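Local coordinates for protein luciferase-like enzymeAMP-CoA-ligase (Zophobas atratus, PDB 4W8O) that probably activates carboxylic acids with ATP, as a luciferase-like AMP/CoA-ligase of the adenylate-forming ANL superfamily, at residues Y322-I327 / G401-G406; L357-N362 / E376-S381; G370-G375 / Y411-C416. One frame throughout, in Å; residues are numbered along the deposited sequence.

Contact 1. Residues Y322-I327 / G401-G406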
ATOM      1  N   TYR A 322       7.875 -10.148  -0.672  1.00 33.67           N
ATOM      2  CA  TYR A 322       7.490 -10.378   0.716  1.00 33.55           C
ATOM      3  C   TYR A 322       7.498  -9.054   1.473  1.00 33.74           C
ATOM      4  O   TYR A 322       8.472  -8.304   1.420  1.00 33.50           O
ATOM      5  CB  TYR A 322       8.484 -11.341   1.344  1.00 34.09           C
ATOM      6  CG  TYR A 322       8.431 -11.483   2.848  1.00 33.94           C
ATOM      7  CD1 TYR A 322       7.266 -11.882   3.496  1.00 33.75           C
ATOM      8  CD2 TYR A 322       9.574 -11.288   3.618  1.00 34.40           C
ATOM      9  CE1 TYR A 322       7.228 -12.042   4.873  1.00 33.94           C
ATOM     10  CE2 TYR A 322       9.546 -11.442   4.994  1.00 34.64           C
ATOM     11  CZ  TYR A 322       8.374 -11.819   5.615  1.00 34.66           C
ATOM     12  OH  TYR A 322       8.363 -11.980   6.977  1.00 35.77           O
ATOM     13  N   GLY A 323       6.415  -8.763   2.173  1.00 33.47           N
ATOM     14  CA  GLY A 323       6.340  -7.539   2.956  1.00 33.23           C
ATOM     15  C   GLY A 323       5.184  -7.548   3.918  1.00 32.89           C
ATOM     16  O   GLY A 323       4.414  -8.492   3.973  1.00 32.47           O
ATOM     17  N   MET A 324       5.071  -6.480   4.688  1.00 32.84           N
ATOM     18  CA  MET A 324       3.992  -6.351   5.627  1.00 32.76           C
ATOM     19  C   MET A 324       3.671  -4.894   5.884  1.00 31.31           C
ATOM     20  O   MET A 324       4.431  -4.011   5.502  1.00 29.66           O
ATOM     21  CB  MET A 324       4.332  -7.073   6.932  1.00 35.44           C
ATOM     22  CG  MET A 324       5.700  -6.777   7.507  1.00 36.63           C
ATOM     23  SD  MET A 324       6.331  -8.180   8.463  1.00 39.20           S
ATOM     24  CE  MET A 324       5.459  -7.993  10.018  1.00 40.05           C
ATOM     25  N   SER A 325       2.540  -4.662   6.546  1.00 29.94           N
ATOM     26  CA  SER A 325       2.057  -3.310   6.796  1.00 29.83           C
ATOM     27  C   SER A 325       3.004  -2.535   7.672  1.00 29.29           C
ATOM     28  O   SER A 325       3.122  -1.319   7.537  1.00 28.80           O
ATOM     29  CB  SER A 325       0.681  -3.356   7.450  1.00 30.16           C
ATOM     30  OG  SER A 325      -0.194  -4.092   6.624  1.00 30.15           O
ATOM     31  N   GLU A 326       3.695  -3.254   8.553  1.00 29.29           N
ATOM     32  CA  GLU A 326       4.574  -2.641   9.543  1.00 29.51           C
ATOM     33  C   GLU A 326       5.840  -2.001   8.966  1.00 28.86           C
ATOM     34  O   GLU A 326       6.512  -1.244   9.672  1.00 29.17           O
ATOM     35  CB  GLU A 326       4.995  -3.678  10.592  1.00 30.09           C
ATOM     36  CG  GLU A 326       3.907  -4.086  11.566  1.00 30.63           C
ATOM     37  CD  GLU A 326       2.965  -5.152  11.037  1.00 30.26           C
ATOM     38  OE1 GLU A 326       3.050  -5.548   9.854  1.00 29.28           O
ATOM     39  OE2 GLU A 326       2.122  -5.589  11.829  1.00 30.78           O
ATOM     40  N   ILE A 327       6.177  -2.314   7.718  1.00 28.40           N
ATOM     41  CA  ILE A 327       7.479  -1.909   7.145  1.00 29.05           C
ATOM     42  C   ILE A 327       7.546  -1.859   5.611  1.00 28.96           C
ATOM     43  O   ILE A 327       8.543  -1.403   5.065  1.00 29.20           O
ATOM     44  CB  ILE A 327       8.599  -2.840   7.660  1.00 29.44           C
ATOM     45  CG1 ILE A 327       9.988  -2.220   7.456  1.00 30.00           C
ATOM     46  CG2 ILE A 327       8.487  -4.215   7.010  1.00 29.54           C
ATOM     47  CD1 ILE A 327      11.061  -2.854   8.317  1.00 30.75           C
ATOM     48  N   GLY A 401      16.388  -3.349  18.254  1.00 39.74           N
ATOM     49  CA  GLY A 401      15.439  -2.510  17.514  1.00 37.53           C
ATOM     50  C   GLY A 401      14.941  -3.102  16.203  1.00 37.09           C
ATOM     51  O   GLY A 401      14.450  -2.367  15.345  1.00 35.86           O
ATOM     52  N   PHE A 402      15.068  -4.422  16.034  1.00 36.71           N
ATOM     53  CA  PHE A 402      14.592  -5.091  14.819  1.00 36.48           C
ATOM     54  C   PHE A 402      13.139  -5.474  15.009  1.00 35.92           C
ATOM     55  O   PHE A 402      12.766  -5.940  16.078  1.00 36.38           O
ATOM     56  CB  PHE A 402      15.377  -6.369  14.533  1.00 37.15           C
ATOM     57  CG  PHE A 402      16.710  -6.151  13.863  1.00 37.40           C
ATOM     58  CD1 PHE A 402      17.737  -5.479  14.517  1.00 38.37           C
ATOM     59  CD2 PHE A 402      16.948  -6.659  12.592  1.00 37.07           C
ATOM     60  CE1 PHE A 402      18.975  -5.301  13.906  1.00 39.91           C
ATOM     61  CE2 PHE A 402      18.178  -6.482  11.974  1.00 38.83           C
ATOM     62  CZ  PHE A 402      19.194  -5.799  12.630  1.00 39.33           C
ATOM     63  N   LEU A 403      12.330  -5.288  13.967  1.00 36.21           N
ATOM     64  CA  LEU A 403      10.934  -5.733  13.966  1.00 36.26           C
ATOM     65  C   LEU A 403      10.885  -7.255  13.873  1.00 37.13           C
ATOM     66  O   LEU A 403      11.508  -7.849  12.996  1.00 37.57           O
ATOM     67  CB  LEU A 403      10.164  -5.121  12.787  1.00 35.61           C
ATOM     68  CG  LEU A 403       8.713  -5.584  12.550  1.00 36.07           C
ATOM     69  CD1 LEU A 403       7.766  -5.022  13.609  1.00 35.69           C
ATOM     70  CD2 LEU A 403       8.239  -5.193  11.155  1.00 35.84           C
ATOM     71  N   LYS A 404      10.136  -7.878  14.774  1.00 38.04           N
ATOM     72  CA  LYS A 404       9.886  -9.317  14.709  1.00 39.97           C
ATOM     73  C   LYS A 404       8.752  -9.534  13.716  1.00 38.73           C
ATOM     74  O   LYS A 404       7.652  -9.048  13.939  1.00 38.81           O
ATOM     75  CB  LYS A 404       9.495  -9.846  16.088  1.00 41.26           C
ATOM     76  CG  LYS A 404      10.525  -9.570  17.176  1.00 42.28           C
ATOM     77  CD  LYS A 404       9.968  -9.951  18.534  1.00 44.25           C
ATOM     78  CE  LYS A 404      10.870  -9.498  19.662  1.00 46.42           C
ATOM     79  NZ  LYS A 404      10.132  -9.501  20.960  1.00 48.37           N
ATOM     80  N   THR A 405       9.018 -10.227  12.610  1.00 37.86           N
ATOM     81  CA  THR A 405       8.010 -10.384  11.558  1.00 38.11           C
ATOM     82  C   THR A 405       6.922 -11.381  11.928  1.00 38.58           C
ATOM     83  O   THR A 405       5.866 -11.413  11.290  1.00 39.36           O
ATOM     84  CB  THR A 405       8.608 -10.874  10.230  1.00 38.20           C
ATOM     85  OG1 THR A 405       9.183 -12.174  10.419  1.00 38.64           O
ATOM     86  CG2 THR A 405       9.642  -9.891   9.697  1.00 37.99           C
ATOM     87  N   GLY A 406       7.187 -12.213  12.929  1.00 38.02           N
ATOM     88  CA  GLY A 406       6.280 -13.302  13.273  1.00 38.78           C
ATOM     89  C   GLY A 406       6.334 -14.461  12.296  1.00 38.40           C
ATOM     90  O   GLY A 406       5.509 -15.374  12.379  1.00 40.07           O
TER
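M324 packs against T405 and L403, joining two sequence signatures of the adenylate-forming (ANL) fold: the Y-G-M-S-E run at the end of strand 317-324 and the T-G-D run on strand 403-411. The two strand segments are not sheet neighbours, since their axes stay 10.0 Å apart at an angle of 118° and no hydrogen bond links them; side chains of 322-327 pack on side chains and backbone of 403-405. From CB, the M324 chain takes chi1 48°, placing CG between the backbone N and carbonyl carbon and sending the rest across the gap. M324 SD then reaches T405 CG2 at 3.9 Å and equally touches T405 CB. The bend at chi3, -80°, brings M324 CE to 3.7 Å from T405 O, and the same methyl also meets L403 CD2 at 4.1 Å. T405 OG1 hydrogen-bonds L377 O and D407 N, and Y322 OH hydrogen-bonds D407 OD2, so D407 is tied to both hydroxyl-bearing side chains. G323 to E326 line a pocket holding a polyether, probably from the crystallisation liquor, and E326 OE1 hydrogen-bonds to it. The same L403 CD2 also abuts E326 CB at 3.6 Å, while Y322 OH lies 3.4 Å from T405 CB.

Contact 2. Residues L357-N362 / E376-S381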
ATOM      1  N   LEU A 357      17.821  -4.150   6.621  1.00 36.95           N
ATOM      2  CA  LEU A 357      18.555  -5.250   7.253  1.00 37.71           C
ATOM      3  C   LEU A 357      17.597  -6.405   7.562  1.00 37.03           C
ATOM      4  O   LEU A 357      16.477  -6.176   8.025  1.00 35.23           O
ATOM      5  CB  LEU A 357      19.217  -4.786   8.551  1.00 38.51           C
ATOM      6  CG  LEU A 357      20.162  -3.586   8.482  1.00 39.33           C
ATOM      7  CD1 LEU A 357      20.546  -3.166   9.892  1.00 40.35           C
ATOM      8  CD2 LEU A 357      21.397  -3.889   7.653  1.00 40.43           C
ATOM      9  N   LEU A 358      18.043  -7.637   7.314  1.00 37.64           N
ATOM     10  CA  LEU A 358      17.251  -8.832   7.630  1.00 37.66           C
ATOM     11  C   LEU A 358      18.116  -9.892   8.299  1.00 39.26           C
ATOM     12  O   LEU A 358      19.199 -10.227   7.806  1.00 40.51           O
ATOM     13  CB  LEU A 358      16.605  -9.402   6.362  1.00 37.30           C
ATOM     14  CG  LEU A 358      15.600 -10.540   6.580  1.00 37.63           C
ATOM     15  CD1 LEU A 358      14.525 -10.495   5.512  1.00 37.07           C
ATOM     16  CD2 LEU A 358      16.258 -11.918   6.601  1.00 39.01           C
ATOM     17  N   LYS A 359      17.645 -10.408   9.429  1.00 39.56           N
ATOM     18  CA  LYS A 359      18.343 -11.470  10.135  1.00 41.78           C
ATOM     19  C   LYS A 359      17.390 -12.604  10.491  1.00 41.80           C
ATOM     20  O   LYS A 359      16.176 -12.400  10.595  1.00 39.54           O
ATOM     21  CB  LYS A 359      19.038 -10.925  11.392  1.00 43.41           C
ATOM     22  CG  LYS A 359      18.102 -10.394  12.468  1.00 43.33           C
ATOM     23  CD  LYS A 359      18.869  -9.810  13.647  1.00 44.85           C
ATOM     24  CE  LYS A 359      17.920  -9.466  14.785  1.00 44.72           C
ATOM     25  NZ  LYS A 359      18.595  -8.872  15.976  1.00 46.20           N
ATOM     26  N   ILE A 360      17.956 -13.798  10.636  1.00 43.08           N
ATOM     27  CA  ILE A 360      17.237 -14.982  11.109  1.00 44.35           C
ATOM     28  C   ILE A 360      17.759 -15.288  12.508  1.00 46.44           C
ATOM     29  O   ILE A 360      18.964 -15.470  12.682  1.00 48.06           O
ATOM     30  CB  ILE A 360      17.505 -16.219  10.226  1.00 45.29           C
ATOM     31  CG1 ILE A 360      17.274 -15.911   8.745  1.00 44.56           C
ATOM     32  CG2 ILE A 360      16.651 -17.402  10.673  1.00 45.50           C
ATOM     33  CD1 ILE A 360      15.830 -15.781   8.347  1.00 44.15           C
ATOM     34  N   VAL A 361      16.865 -15.349  13.494  1.00 47.36           N
ATOM     35  CA  VAL A 361      17.261 -15.567  14.885  1.00 49.84           C
ATOM     36  C   VAL A 361      16.694 -16.868  15.438  1.00 52.60           C
ATOM     37  O   VAL A 361      15.499 -17.150  15.321  1.00 51.46           O
ATOM     38  CB  VAL A 361      16.816 -14.393  15.784  1.00 49.34           C
ATOM     39  CG1 VAL A 361      17.071 -14.699  17.254  1.00 51.28           C
ATOM     40  CG2 VAL A 361      17.552 -13.127  15.381  1.00 48.70           C
ATOM     41  N   ASN A 362      17.575 -17.657  16.042  1.00 56.88           N
ATOM     42  CA  ASN A 362      17.175 -18.814  16.827  1.00 60.59           C
ATOM     43  C   ASN A 362      16.554 -18.337  18.145  1.00 62.98           C
ATOM     44  O   ASN A 362      17.246 -17.730  18.952  1.00 64.48           O
ATOM     45  CB  ASN A 362      18.402 -19.690  17.091  1.00 63.24           C
ATOM     46  CG  ASN A 362      18.182 -20.695  18.197  1.00 65.96           C
ATOM     47  OD1 ASN A 362      17.053 -21.097  18.479  1.00 66.71           O
ATOM     48  ND2 ASN A 362      19.266 -21.102  18.842  1.00 68.47           N
ATOM     49  N   GLU A 376      13.459 -17.193  13.304  1.00 47.24           N
ATOM     50  CA  GLU A 376      12.489 -16.105  13.212  1.00 46.23           C
ATOM     51  C   GLU A 376      13.071 -14.976  12.363  1.00 43.90           C
ATOM     52  O   GLU A 376      14.176 -14.493  12.643  1.00 43.68           O
ATOM     53  CB  GLU A 376      12.136 -15.576  14.608  1.00 48.74           C
ATOM     54  CG  GLU A 376      11.916 -16.655  15.668  1.00 52.03           C
ATOM     55  CD  GLU A 376      11.376 -16.111  16.986  1.00 54.39           C
ATOM     56  OE1 GLU A 376      11.693 -14.957  17.353  1.00 55.62           O
ATOM     57  OE2 GLU A 376      10.634 -16.848  17.669  1.00 57.54           O
ATOM     58  N   LEU A 377      12.351 -14.566  11.323  1.00 41.20           N
ATOM     59  CA  LEU A 377      12.779 -13.408  10.526  1.00 39.66           C
ATOM     60  C   LEU A 377      12.596 -12.108  11.290  1.00 38.09           C
ATOM     61  O   LEU A 377      11.499 -11.794  11.773  1.00 36.51           O
ATOM     62  CB  LEU A 377      12.030 -13.311   9.195  1.00 39.08           C
ATOM     63  CG  LEU A 377      12.706 -14.046   8.045  1.00 40.36           C
ATOM     64  CD1 LEU A 377      12.533 -15.545   8.231  1.00 42.15           C
ATOM     65  CD2 LEU A 377      12.150 -13.592   6.704  1.00 39.91           C
ATOM     66  N   ARG A 378      13.681 -11.352  11.387  1.00 37.46           N
ATOM     67  CA  ARG A 378      13.643 -10.035  12.000  1.00 37.22           C
ATOM     68  C   ARG A 378      14.285  -9.018  11.079  1.00 36.66           C
ATOM     69  O   ARG A 378      15.285  -9.308  10.425  1.00 37.02           O
ATOM     70  CB  ARG A 378      14.332 -10.070  13.356  1.00 38.56           C
ATOM     71  CG  ARG A 378      13.797 -11.184  14.233  1.00 39.52           C
ATOM     72  CD  ARG A 378      14.039 -10.904  15.689  1.00 40.90           C
ATOM     73  NE  ARG A 378      13.609 -12.022  16.522  1.00 42.51           N
ATOM     74  CZ  ARG A 378      14.071 -12.268  17.743  1.00 44.03           C
ATOM     75  NH1 ARG A 378      14.984 -11.477  18.288  1.00 45.07           N
ATOM     76  NH2 ARG A 378      13.625 -13.314  18.419  1.00 45.22           N
ATOM     77  N   VAL A 379      13.706  -7.822  11.041  1.00 35.90           N
ATOM     78  CA  VAL A 379      14.048  -6.825  10.032  1.00 35.49           C
ATOM     79  C   VAL A 379      14.156  -5.425  10.636  1.00 35.67           C
ATOM     80  O   VAL A 379      13.572  -5.155  11.691  1.00 35.18           O
ATOM     81  CB  VAL A 379      13.005  -6.830   8.895  1.00 34.21           C
ATOM     82  CG1 VAL A 379      12.988  -8.190   8.205  1.00 34.25           C
ATOM     83  CG2 VAL A 379      11.618  -6.495   9.425  1.00 33.46           C
ATOM     84  N   LYS A 380      14.915  -4.550   9.971  1.00 35.78           N
ATOM     85  CA  LYS A 380      15.143  -3.191  10.462  1.00 35.92           C
ATOM     86  C   LYS A 380      15.449  -2.232   9.323  1.00 34.92           C
ATOM     87  O   LYS A 380      16.278  -2.521   8.478  1.00 34.66           O
ATOM     88  CB  LYS A 380      16.296  -3.168  11.468  1.00 38.11           C
ATOM     89  CG  LYS A 380      16.470  -1.831  12.176  1.00 38.78           C
ATOM     90  CD  LYS A 380      17.535  -1.924  13.254  1.00 41.30           C
ATOM     91  CE  LYS A 380      17.758  -0.594  13.958  1.00 42.43           C
ATOM     92  NZ  LYS A 380      18.756  -0.730  15.062  1.00 44.60           N
ATOM     93  N   SER A 381      14.754  -1.097   9.319  1.00 34.04           N
ATOM     94  CA  SER A 381      14.942  -0.052   8.319  1.00 33.41           C
ATOM     95  C   SER A 381      14.215   1.214   8.743  1.00 32.94           C
ATOM     96  O   SER A 381      13.434   1.211   9.701  1.00 32.24           O
ATOM     97  CB  SER A 381      14.395  -0.489   6.957  1.00 32.77           C
ATOM     98  OG  SER A 381      12.989  -0.306   6.868  1.00 31.21           O
TER
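E376 pairs with V361 through two backbone bonds, E376 N to V361 O and V361 N to E376 O, both 2.9 Å. Its carboxylate runs along the strand to its own neighbour but one: R378 NH2 donates to E376 OE1 over 2.8 Å at 177°, a salt bridge lying in the guanidinium plane but meeting the oxygen on its anti side, 32° out of the carboxylate plane.

L377 turns to the other face of the sheet, beside I360 and L358. L377 CD1 and I360 CD1 are only 3.3 Å apart, tighter than usual van der Waals contact, and L377 CD2 touches L358 CD1 more loosely.

R378 forms a hydrogen-bonded pair with K359, K359 N to R378 O and R378 N to K359 O, both 2.8 Å and nearly straight. The two strands form the antiparallel hairpin 357-362/367-380 within a five-stranded sheet, consistent with the distorted beta-barrel described for luciferase N-terminal domains. With chi1 -52° and an extended chain out to NE, R378 lays one guanidinium face over V361, whose CG1 sits 3.7 Å above the plane toward its rim. R378 NH1 forms salt bridges with E366 and D398. K359 NZ also binds D398, so this shared acid probably offsets the like charges of K359 NZ and R378 NH1, 5.0 Å apart.

V379 returns to the L377 face, where its CG1 lies 3.9 Å from L358 CD1, the two side chains side by side and pointing the same way. V379 CA makes a CA-H...O contact with L357 O at 3.2 Å. K380 closes the pairing with L357 through two backbone bonds, L357 N to K380 O being the straighter; its extended side chain then leads away to D400 O.

Contact 3. Residues G370-G375 / Y411-C416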
ATOM      1  N   GLY A 370      23.280 -18.784  10.379  1.00 52.75           N
ATOM      2  CA  GLY A 370      23.785 -18.803   9.019  1.00 52.48           C
ATOM      3  C   GLY A 370      22.751 -19.272   8.029  1.00 51.65           C
ATOM      4  O   GLY A 370      21.577 -19.457   8.387  1.00 51.16           O
ATOM      5  N   PRO A 371      23.171 -19.462   6.768  1.00 51.80           N
ATOM      6  CA  PRO A 371      22.250 -19.906   5.724  1.00 51.25           C
ATOM      7  C   PRO A 371      21.797 -21.348   5.942  1.00 52.58           C
ATOM      8  O   PRO A 371      22.521 -22.131   6.556  1.00 54.65           O
ATOM      9  CB  PRO A 371      23.081 -19.778   4.442  1.00 51.54           C
ATOM     10  CG  PRO A 371      24.498 -19.903   4.893  1.00 53.15           C
ATOM     11  CD  PRO A 371      24.549 -19.301   6.267  1.00 52.84           C
ATOM     12  N   ASN A 372      20.607 -21.681   5.444  1.00 52.52           N
ATOM     13  CA  ASN A 372      20.003 -23.013   5.627  1.00 54.12           C
ATOM     14  C   ASN A 372      19.816 -23.409   7.094  1.00 55.11           C
ATOM     15  O   ASN A 372      19.974 -24.580   7.465  1.00 56.67           O
ATOM     16  CB  ASN A 372      20.807 -24.082   4.878  1.00 55.71           C
ATOM     17  CG  ASN A 372      20.895 -23.799   3.397  1.00 55.40           C
ATOM     18  OD1 ASN A 372      19.890 -23.837   2.694  1.00 55.95           O
ATOM     19  ND2 ASN A 372      22.094 -23.502   2.917  1.00 56.80           N
ATOM     20  N   GLN A 373      19.492 -22.415   7.917  1.00 53.81           N
ATOM     21  CA  GLN A 373      19.147 -22.614   9.318  1.00 54.53           C
ATOM     22  C   GLN A 373      17.878 -21.808   9.590  1.00 53.03           C
ATOM     23  O   GLN A 373      17.899 -20.569   9.572  1.00 50.38           O
ATOM     24  CB  GLN A 373      20.279 -22.151  10.232  1.00 56.39           C
ATOM     25  CG  GLN A 373      21.643 -22.728   9.878  1.00 59.03           C
ATOM     26  CD  GLN A 373      22.752 -22.265  10.812  1.00 61.35           C
ATOM     27  OE1 GLN A 373      23.801 -21.780  10.369  1.00 62.12           O
ATOM     28  NE2 GLN A 373      22.525 -22.409  12.115  1.00 62.73           N
ATOM     29  N   LYS A 374      16.771 -22.512   9.807  1.00 52.72           N
ATOM     30  CA  LYS A 374      15.488 -21.854  10.010  1.00 51.39           C
ATOM     31  C   LYS A 374      15.414 -21.173  11.378  1.00 51.02           C
ATOM     32  O   LYS A 374      15.985 -21.646  12.355  1.00 52.37           O
ATOM     33  CB  LYS A 374      14.310 -22.822   9.795  1.00 52.40           C
ATOM     34  CG  LYS A 374      14.170 -23.933  10.823  1.00 55.37           C
ATOM     35  CD  LYS A 374      12.788 -24.573  10.802  1.00 56.43           C
ATOM     36  CE  LYS A 374      11.906 -23.992  11.898  1.00 56.91           C
ATOM     37  NZ  LYS A 374      10.462 -24.321  11.718  1.00 57.77           N
ATOM     38  N   GLY A 375      14.734 -20.034  11.418  1.00 48.93           N
ATOM     39  CA  GLY A 375      14.541 -19.267  12.647  1.00 48.80           C
ATOM     40  C   GLY A 375      13.527 -18.159  12.393  1.00 47.26           C
ATOM     41  O   GLY A 375      12.839 -18.173  11.373  1.00 45.70           O
ATOM     42  N   TYR A 411      17.601 -18.220   4.861  1.00 42.52           N
ATOM     43  CA  TYR A 411      18.153 -17.702   3.595  1.00 43.22           C
ATOM     44  C   TYR A 411      19.235 -18.614   2.999  1.00 45.28           C
ATOM     45  O   TYR A 411      19.793 -19.470   3.682  1.00 44.86           O
ATOM     46  CB  TYR A 411      18.711 -16.281   3.762  1.00 42.95           C
ATOM     47  CG  TYR A 411      19.865 -16.170   4.732  1.00 43.61           C
ATOM     48  CD1 TYR A 411      19.637 -16.031   6.093  1.00 42.78           C
ATOM     49  CD2 TYR A 411      21.188 -16.202   4.287  1.00 45.13           C
ATOM     50  CE1 TYR A 411      20.683 -15.930   6.989  1.00 43.51           C
ATOM     51  CE2 TYR A 411      22.246 -16.102   5.178  1.00 45.57           C
ATOM     52  CZ  TYR A 411      21.984 -15.969   6.528  1.00 45.11           C
ATOM     53  OH  TYR A 411      23.014 -15.868   7.427  1.00 46.09           O
ATOM     54  N   ASP A 412      19.512 -18.387   1.717  1.00 47.12           N
ATOM     55  CA  ASP A 412      20.519 -19.123   0.941  1.00 50.11           C
ATOM     56  C   ASP A 412      21.949 -18.683   1.208  1.00 50.82           C
ATOM     57  O   ASP A 412      22.185 -17.678   1.858  1.00 49.37           O
ATOM     58  CB  ASP A 412      20.277 -18.896  -0.564  1.00 51.07           C
ATOM     59  CG  ASP A 412      19.315 -19.863  -1.146  1.00 51.99           C
ATOM     60  OD1 ASP A 412      18.884 -20.764  -0.412  1.00 54.49           O
ATOM     61  OD2 ASP A 412      18.984 -19.729  -2.338  1.00 53.99           O
ATOM     62  N   ASP A 413      22.894 -19.438   0.649  1.00 52.84           N
ATOM     63  CA  ASP A 413      24.281 -18.986   0.511  1.00 54.84           C
ATOM     64  C   ASP A 413      24.352 -17.736  -0.369  1.00 54.80           C
ATOM     65  O   ASP A 413      25.189 -16.875  -0.143  1.00 55.70           O
ATOM     66  CB  ASP A 413      25.160 -20.094  -0.099  1.00 57.28           C
ATOM     67  CG  ASP A 413      25.445 -21.228   0.874  1.00 58.42           C
ATOM     68  OD1 ASP A 413      25.414 -21.008   2.104  1.00 58.76           O
ATOM     69  OD2 ASP A 413      25.721 -22.349   0.404  1.00 61.41           O
ATOM     70  N   ASP A 414      23.470 -17.648  -1.368  1.00 54.95           N
ATOM     71  CA  ASP A 414      23.319 -16.439  -2.199  1.00 55.50           C
ATOM     72  C   ASP A 414      22.373 -15.370  -1.624  1.00 52.95           C
ATOM     73  O   ASP A 414      22.026 -14.414  -2.316  1.00 51.89           O
ATOM     74  CB  ASP A 414      22.831 -16.828  -3.595  1.00 56.99           C
ATOM     75  CG  ASP A 414      23.757 -17.803  -4.276  1.00 60.14           C
ATOM     76  OD1 ASP A 414      24.985 -17.648  -4.136  1.00 61.63           O
ATOM     77  OD2 ASP A 414      23.261 -18.733  -4.945  1.00 61.76           O
ATOM     78  N   GLY A 415      21.953 -15.526  -0.373  1.00 51.37           N
ATOM     79  CA  GLY A 415      21.129 -14.518   0.292  1.00 50.47           C
ATOM     80  C   GLY A 415      19.663 -14.452  -0.124  1.00 49.77           C
ATOM     81  O   GLY A 415      18.958 -13.507   0.251  1.00 48.04           O
ATOM     82  N   CYS A 416      19.197 -15.426  -0.907  1.00 49.96           N
ATOM     83  CA  CYS A 416      17.769 -15.543  -1.227  1.00 49.80           C
ATOM     84  C   CYS A 416      16.964 -15.946   0.013  1.00 48.52           C
ATOM     85  O   CYS A 416      17.376 -16.832   0.761  1.00 47.97           O
ATOM     86  CB  CYS A 416      17.553 -16.553  -2.350  1.00 51.11           C
ATOM     87  SG  CYS A 416      18.161 -15.967  -3.943  1.00 53.51           S
TER
HETATM   88  O   HOH W   1      19.009 -19.243   7.230  1.00 45.56           O
HETATM   89  O   HOH W   2      24.462 -23.674   3.649  1.00 47.76           O
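P371 lies over one face of the Y411 ring, its CA 4.1 Å from the ring centroid and 19° off the normal, the geometry of a CH-pi contact. This is the close-packed part. P371 CB adds apolar contact with Y411 CE2 at 3.8 Å, and the ring reaches that position because chi1 of 62° sets CG between the backbone N and carbonyl carbon. N372 N donates to Y411 O over 2.9 Å, which fixes the backbone next to the ring. Inside, water 1 donates to G370 O at 2.8 Å and accepts from Y411 N at 2.9 Å, linking the two backbones. The outer side is looser. D413 OD1 still packs on P371 CG at 3.1 Å, but its approach to N372 ND2 stays at 4.2 Å, with water 2 between them; the 2.5 Å from water 2 to N372 ND2 is short enough to leave that bridge doubtful. The type I beta turn D412-G415 carries the exposed D413 and D414; D414 forms a salt bridge with K345. Y411 OH bonds to V369 O, and G375 pairs with G409, placing the contact where strand 367-380 lies beside strand 403-411 just before the turn into strand 417-422.

Overall arrangement
All three contacts reach the five-stranded antiparallel sheet; contact 2 is buried, while contacts 1 and 3 are only partly buried. Contact 2 depends on regular strand pairing, with an aliphatic face on one side and shared ion pairs on the other. Contact 1, centred about 9 Å from the centre of contact 2, has no hydrogen bond across it; it joins that sheet to the pocket-bearing strand 317-324 through sulfur and methyl packing, while T405 OG1 and L403 N hydrogen-bond L377 O and V379 O of contact 2. Contact 3, centred about 28 Å from the chain centre, uses loops, ring packing and waters, and its Y411 and G375 touch I360 of contact 2. Contacts 1 and 3 do not touch.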